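Putative oxidoreductase YfjR (Streptomyces aurantiacus, PDB 4OQZ) reduces imines with S selectivity, probably drawing hydride from NADPH held by its Rossmann-fold domain. Local coordinates at residues Leu181-Gln185 with Ala256-Ala260; Gly225-Gly229 with Asp276-Ser280. One frame throughout, in Å; residues are numbered along the deposited sequence.

Interaction 1. Residues Leu181-Gln185 with Ala256-Ala260; sequences LSYWQ and AFPRA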
loop_
_atom_site.group_PDB
_atom_site.type_symbol
_atom_site.label_atom_id
_atom_site.label_comp_id
_atom_site.label_asym_id
_atom_site.label_seq_id
_atom_site.Cartn_x
_atom_site.Cartn_y
_atom_site.Cartn_z
ATOM N N LEU A 181 1.913 1.546 -7.316
ATOM C CA LEU A 181 2.902 2.543 -7.684
ATOM C C LEU A 181 4.115 2.520 -6.753
ATOM O O LEU A 181 5.237 2.712 -7.242
ATOM C CB LEU A 181 2.286 3.941 -7.754
ATOM C CG LEU A 181 3.209 5.076 -8.298
ATOM C CD1 LEU A 181 3.767 4.731 -9.696
ATOM C CD2 LEU A 181 2.482 6.378 -8.359
ATOM N N SER A 182 3.900 2.232 -5.422
ATOM C CA SER A 182 4.997 2.131 -4.454
ATOM C C SER A 182 5.819 0.898 -4.793
ATOM O O SER A 182 7.043 0.910 -4.637
ATOM C CB SER A 182 4.495 2.145 -3.019
ATOM O OG SER A 182 3.992 0.873 -2.625
ATOM N N TYR A 183 5.150 -0.151 -5.279
ATOM C CA TYR A 183 5.846 -1.346 -5.778
ATOM C C TYR A 183 6.651 -0.989 -7.034
ATOM O O TYR A 183 7.807 -1.388 -7.129
ATOM C CB TYR A 183 4.906 -2.556 -5.990
ATOM C CG TYR A 183 5.644 -3.810 -6.432
ATOM C CD1 TYR A 183 6.771 -4.258 -5.746
ATOM C CD2 TYR A 183 5.239 -4.520 -7.557
ATOM C CE1 TYR A 183 7.446 -5.409 -6.132
ATOM C CE2 TYR A 183 5.945 -5.649 -7.994
ATOM C CZ TYR A 183 7.060 -6.078 -7.285
ATOM O OH TYR A 183 7.765 -7.186 -7.666
ATOM N N TRP A 184 6.105 -0.158 -7.952
ATOM C CA TRP A 184 6.874 0.217 -9.162
ATOM C C TRP A 184 8.089 1.020 -8.723
ATOM O O TRP A 184 9.167 0.815 -9.254
ATOM C CB TRP A 184 6.064 1.026 -10.189
ATOM C CG TRP A 184 4.820 0.419 -10.789
ATOM C CD1 TRP A 184 3.849 1.101 -11.461
ATOM C CD2 TRP A 184 4.455 -0.972 -10.865
ATOM N NE1 TRP A 184 2.864 0.238 -11.878
ATOM C CE2 TRP A 184 3.216 -1.041 -11.542
ATOM C CE3 TRP A 184 5.007 -2.163 -10.357
ATOM C CZ2 TRP A 184 2.542 -2.251 -11.755
ATOM C CZ3 TRP A 184 4.347 -3.358 -10.594
ATOM C CH2 TRP A 184 3.131 -3.392 -11.283
ATOM N N GLN A 185 7.932 1.861 -7.669
ATOM C CA GLN A 185 9.046 2.612 -7.096
ATOM C C GLN A 185 10.136 1.711 -6.450
ATOM O O GLN A 185 11.326 2.002 -6.582
ATOM C CB GLN A 185 8.529 3.642 -6.087
ATOM C CG GLN A 185 9.613 4.566 -5.570
ATOM C CD GLN A 185 10.004 5.637 -6.547
ATOM O OE1 GLN A 185 9.166 6.214 -7.253
ATOM N NE2 GLN A 185 11.291 5.930 -6.601
ATOM N N ALA A 256 9.971 11.456 -7.775
ATOM C CA ALA A 256 8.635 12.080 -7.846
ATOM C C ALA A 256 7.593 11.504 -6.872
ATOM O O ALA A 256 6.995 12.271 -6.117
ATOM C CB ALA A 256 8.107 12.103 -9.282
ATOM N N PHE A 257 7.384 10.175 -6.871
ATOM C CA PHE A 257 6.449 9.516 -5.936
ATOM C C PHE A 257 6.917 9.639 -4.474
ATOM O O PHE A 257 6.119 10.113 -3.670
ATOM C CB PHE A 257 6.161 8.064 -6.339
ATOM C CG PHE A 257 5.209 7.338 -5.418
ATOM C CD1 PHE A 257 3.909 7.791 -5.237
ATOM C CD2 PHE A 257 5.598 6.174 -4.772
ATOM C CE1 PHE A 257 3.025 7.114 -4.385
ATOM C CE2 PHE A 257 4.718 5.505 -3.923
ATOM C CZ PHE A 257 3.429 5.959 -3.758
ATOM N N PRO A 258 8.201 9.345 -4.104
ATOM C CA PRO A 258 8.610 9.532 -2.704
ATOM C C PRO A 258 8.613 10.986 -2.247
ATOM O O PRO A 258 8.389 11.218 -1.071
ATOM C CB PRO A 258 10.025 8.945 -2.661
ATOM C CG PRO A 258 10.119 8.055 -3.847
ATOM C CD PRO A 258 9.318 8.768 -4.890
ATOM N N ARG A 259 8.892 11.981 -3.132
ATOM C CA ARG A 259 8.840 13.343 -2.619
ATOM C C ARG A 259 7.414 13.788 -2.358
ATOM O O ARG A 259 7.170 14.439 -1.360
ATOM C CB ARG A 259 9.714 14.376 -3.380
ATOM C CG ARG A 259 9.411 14.602 -4.854
ATOM C CD ARG A 259 10.324 15.669 -5.474
ATOM N NE ARG A 259 11.740 15.276 -5.532
ATOM C CZ ARG A 259 12.661 15.593 -4.619
ATOM N NH1 ARG A 259 13.918 15.198 -4.771
ATOM N NH2 ARG A 259 12.335 16.328 -3.561
ATOM N N ALA A 260 6.462 13.322 -3.169
ATOM C CA ALA A 260 5.027 13.584 -2.985
ATOM C C ALA A 260 4.559 13.131 -1.596
ATOM O O ALA A 260 3.803 13.855 -0.938
ATOM C CB ALA A 260 4.240 12.852 -4.053
HETATM O O HOH W 1 8.797 8.536 -8.869
#

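Interaction 2. Residues Gly225-Gly229 with Asp276-Ser280; sequences GNHAG and DSFSS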
loop_
_atom_site.group_PDB
_atom_site.type_symbol
_atom_site.label_atom_id
_atom_site.label_comp_id
_atom_site.label_asym_id
_atom_site.label_seq_id
_atom_site.Cartn_x
_atom_site.Cartn_y
_atom_site.Cartn_z
ATOM N N GLY A 225 -10.102 10.604 18.179
ATOM C CA GLY A 225 -9.499 11.925 18.009
ATOM C C GLY A 225 -8.110 12.030 18.599
ATOM O O GLY A 225 -7.642 13.135 18.913
ATOM N N ASN A 226 -7.464 10.870 18.778
ATOM C CA ASN A 226 -6.140 10.712 19.354
ATOM C C ASN A 226 -5.084 10.630 18.240
ATOM O O ASN A 226 -5.114 9.701 17.444
ATOM C CB ASN A 226 -6.123 9.434 20.223
ATOM C CG ASN A 226 -4.845 9.181 20.996
ATOM O OD1 ASN A 226 -3.920 9.995 21.010
ATOM N ND2 ASN A 226 -4.773 8.036 21.671
ATOM N N HIS A 227 -4.150 11.598 18.203
ATOM C CA HIS A 227 -3.048 11.676 17.237
ATOM C C HIS A 227 -1.765 11.958 18.035
ATOM O O HIS A 227 -1.034 12.882 17.700
ATOM C CB HIS A 227 -3.314 12.831 16.242
ATOM C CG HIS A 227 -4.448 12.596 15.293
ATOM N ND1 HIS A 227 -5.635 13.306 15.394
ATOM C CD2 HIS A 227 -4.524 11.765 14.224
ATOM C CE1 HIS A 227 -6.396 12.870 14.403
ATOM N NE2 HIS A 227 -5.765 11.947 13.668
ATOM N N ALA A 228 -1.499 11.149 19.077
ATOM C CA ALA A 228 -0.455 11.337 20.098
ATOM C C ALA A 228 1.041 11.486 19.718
ATOM O O ALA A 228 1.421 12.429 19.038
ATOM C CB ALA A 228 -0.654 10.374 21.269
ATOM N N GLY A 229 1.878 10.641 20.291
ATOM C CA GLY A 229 3.325 10.649 20.121
ATOM C C GLY A 229 3.842 9.435 20.848
ATOM O O GLY A 229 5.041 9.135 20.829
ATOM N N ASP A 276 3.221 15.456 16.299
ATOM C CA ASP A 276 2.449 14.557 17.126
ATOM C C ASP A 276 2.576 13.237 16.317
ATOM O O ASP A 276 3.689 12.918 15.911
ATOM C CB ASP A 276 1.001 15.048 17.229
ATOM C CG ASP A 276 0.836 16.111 18.276
ATOM O OD1 ASP A 276 0.924 17.298 17.919
ATOM O OD2 ASP A 276 0.654 15.751 19.473
ATOM N N SER A 277 1.485 12.498 16.065
ATOM C CA SER A 277 1.563 11.261 15.287
ATOM C C SER A 277 1.521 11.576 13.809
ATOM O O SER A 277 0.879 12.547 13.406
ATOM C CB SER A 277 0.419 10.309 15.625
ATOM O OG SER A 277 0.471 9.137 14.808
ATOM N N PHE A 278 2.142 10.710 12.991
ATOM C CA PHE A 278 2.095 10.860 11.536
ATOM C C PHE A 278 0.646 10.785 10.982
ATOM O O PHE A 278 0.380 11.208 9.864
ATOM C CB PHE A 278 3.109 9.927 10.849
ATOM C CG PHE A 278 2.624 8.549 10.479
ATOM C CD1 PHE A 278 2.620 8.131 9.150
ATOM C CD2 PHE A 278 2.257 7.635 11.460
ATOM C CE1 PHE A 278 2.215 6.844 8.812
ATOM C CE2 PHE A 278 1.815 6.361 11.122
ATOM C CZ PHE A 278 1.821 5.956 9.801
ATOM N N SER A 279 -0.290 10.325 11.810
ATOM C CA SER A 279 -1.724 10.291 11.531
ATOM C C SER A 279 -2.299 11.727 11.518
ATOM O O SER A 279 -3.324 11.982 10.880
ATOM C CB SER A 279 -2.432 9.476 12.607
ATOM O OG SER A 279 -3.810 9.321 12.311
ATOM N N SER A 280 -1.631 12.671 12.225
ATOM C CA SER A 280 -2.097 14.055 12.310
ATOM C C SER A 280 -2.343 14.722 10.955
ATOM O O SER A 280 -3.174 15.611 10.883
ATOM C CB SER A 280 -1.178 14.900 13.187
ATOM O OG SER A 280 -1.592 16.254 13.178
#

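Interaction 1. Residues Leu181-Gln185 with Ala256-Ala260
F257 drives its ring against the helix that carries L181, S182 and Q185, and it gives up more surface to this contact than any other residue here. With CG anti to the backbone N (chi1 -180°), the phenyl group extends from the first turn of helix 256-269 toward helix 163-191. L181 covers one of its faces: CG sits almost over the ring centre, 4.2 Å from the centroid, in a CH-pi contact, while the methyl CD2 lies 3.7 Å from F257 CD1. Farther along the ring, the backbone of the facing helix meets the aromatic carbons directly, F257 CE2 approaching S182 CA to 3.4 Å. The hydroxyl of S182 takes no part in this, since OG bonds back to the carbonyl of A179. The two segments belong to the all-helical C-terminal domain related to that of 6-phosphogluconate dehydrogenase, and their axes cross at -123° with a closest approach of 10.5 Å. Q185, the second largest contributor, lies beside F257 and P258. Its chain bends at chi2 (77°), which lays the amide against the proline ring, with OE1 3.5 Å from P258 CD and CD 3.6 Å from P258 CG. No direct hydrogen bond joins the segments; instead a water lies 2.9 Å from Q185 OE1 and accepts from F257 N at the same distance, giving the N-H of F257, in the first helical turn, a partner. The other end of the amide, NE2, is hydrogen-bonded to the carbonyl O of D254 and to OD1 of N248, which should fix the rotation of the group and leave OE1 turned to the water. P258 also packs on M241, V244 and V245 of helix 234-250, whereas F257 touches P178 of the second subunit.

Interaction 2. Residues Gly225-Gly229 with Asp276-Ser280
The imidazole of H227 presents an edge to S279, whose CB lies in the ring plane, 3.5 Å from H227 CD2. S279 OG comes to the same edge, 3.2 Å from H227 CD2, its chi1 of -175° carrying it along the ring toward NE2. Obliquely to the ring lies S280 N, 3.6 Å from H227 CD2. A chi1 of -70°, with CG anti to the carbonyl carbon of H227, sets the ring beside S279 and S280. The turn S277-S280 is closed by the bond from S280 N to S277 O. The main chains are joined by one hydrogen bond, S277 N to H227 O at 3.0 Å, with the donor well above the carbonyl plane. D276 CB is pressed tightly against H227 O, at 3.0 Å. With an alanine here in place of H227 the imidazole is gone, which would probably open a gap beside S279 CB and OG and the S280 backbone. S277 OG turns instead to D232, which also accepts from F278 N. The loop 225-229 leaves helix 211-224 through a Schellman motif with G225 at C-prime; it leads on to helix 234-250, while 276-280 runs into the C-terminal helix 282-285, with S279 resting on I222 of helix 211-224.

How the interactions relate
Interactions 1 and 2 lie in the same helical C-terminal domain, their centres 24 Å apart and their nearest atoms about 12 Å apart, so neither touches the other directly. Along the chain their segments alternate: helix 234-250 starts beyond 225-229 and ends short of 256-260, and helix 256-269 then leads back toward 276-280. The closer tie runs through the dimer. W184, from the helix of interaction 1, meets the F278 ring of the second subunit with planes about 60° apart, and it also packs on S279 there. Each subunit therefore sets its 181-185 region against the 276-280 region of its mate.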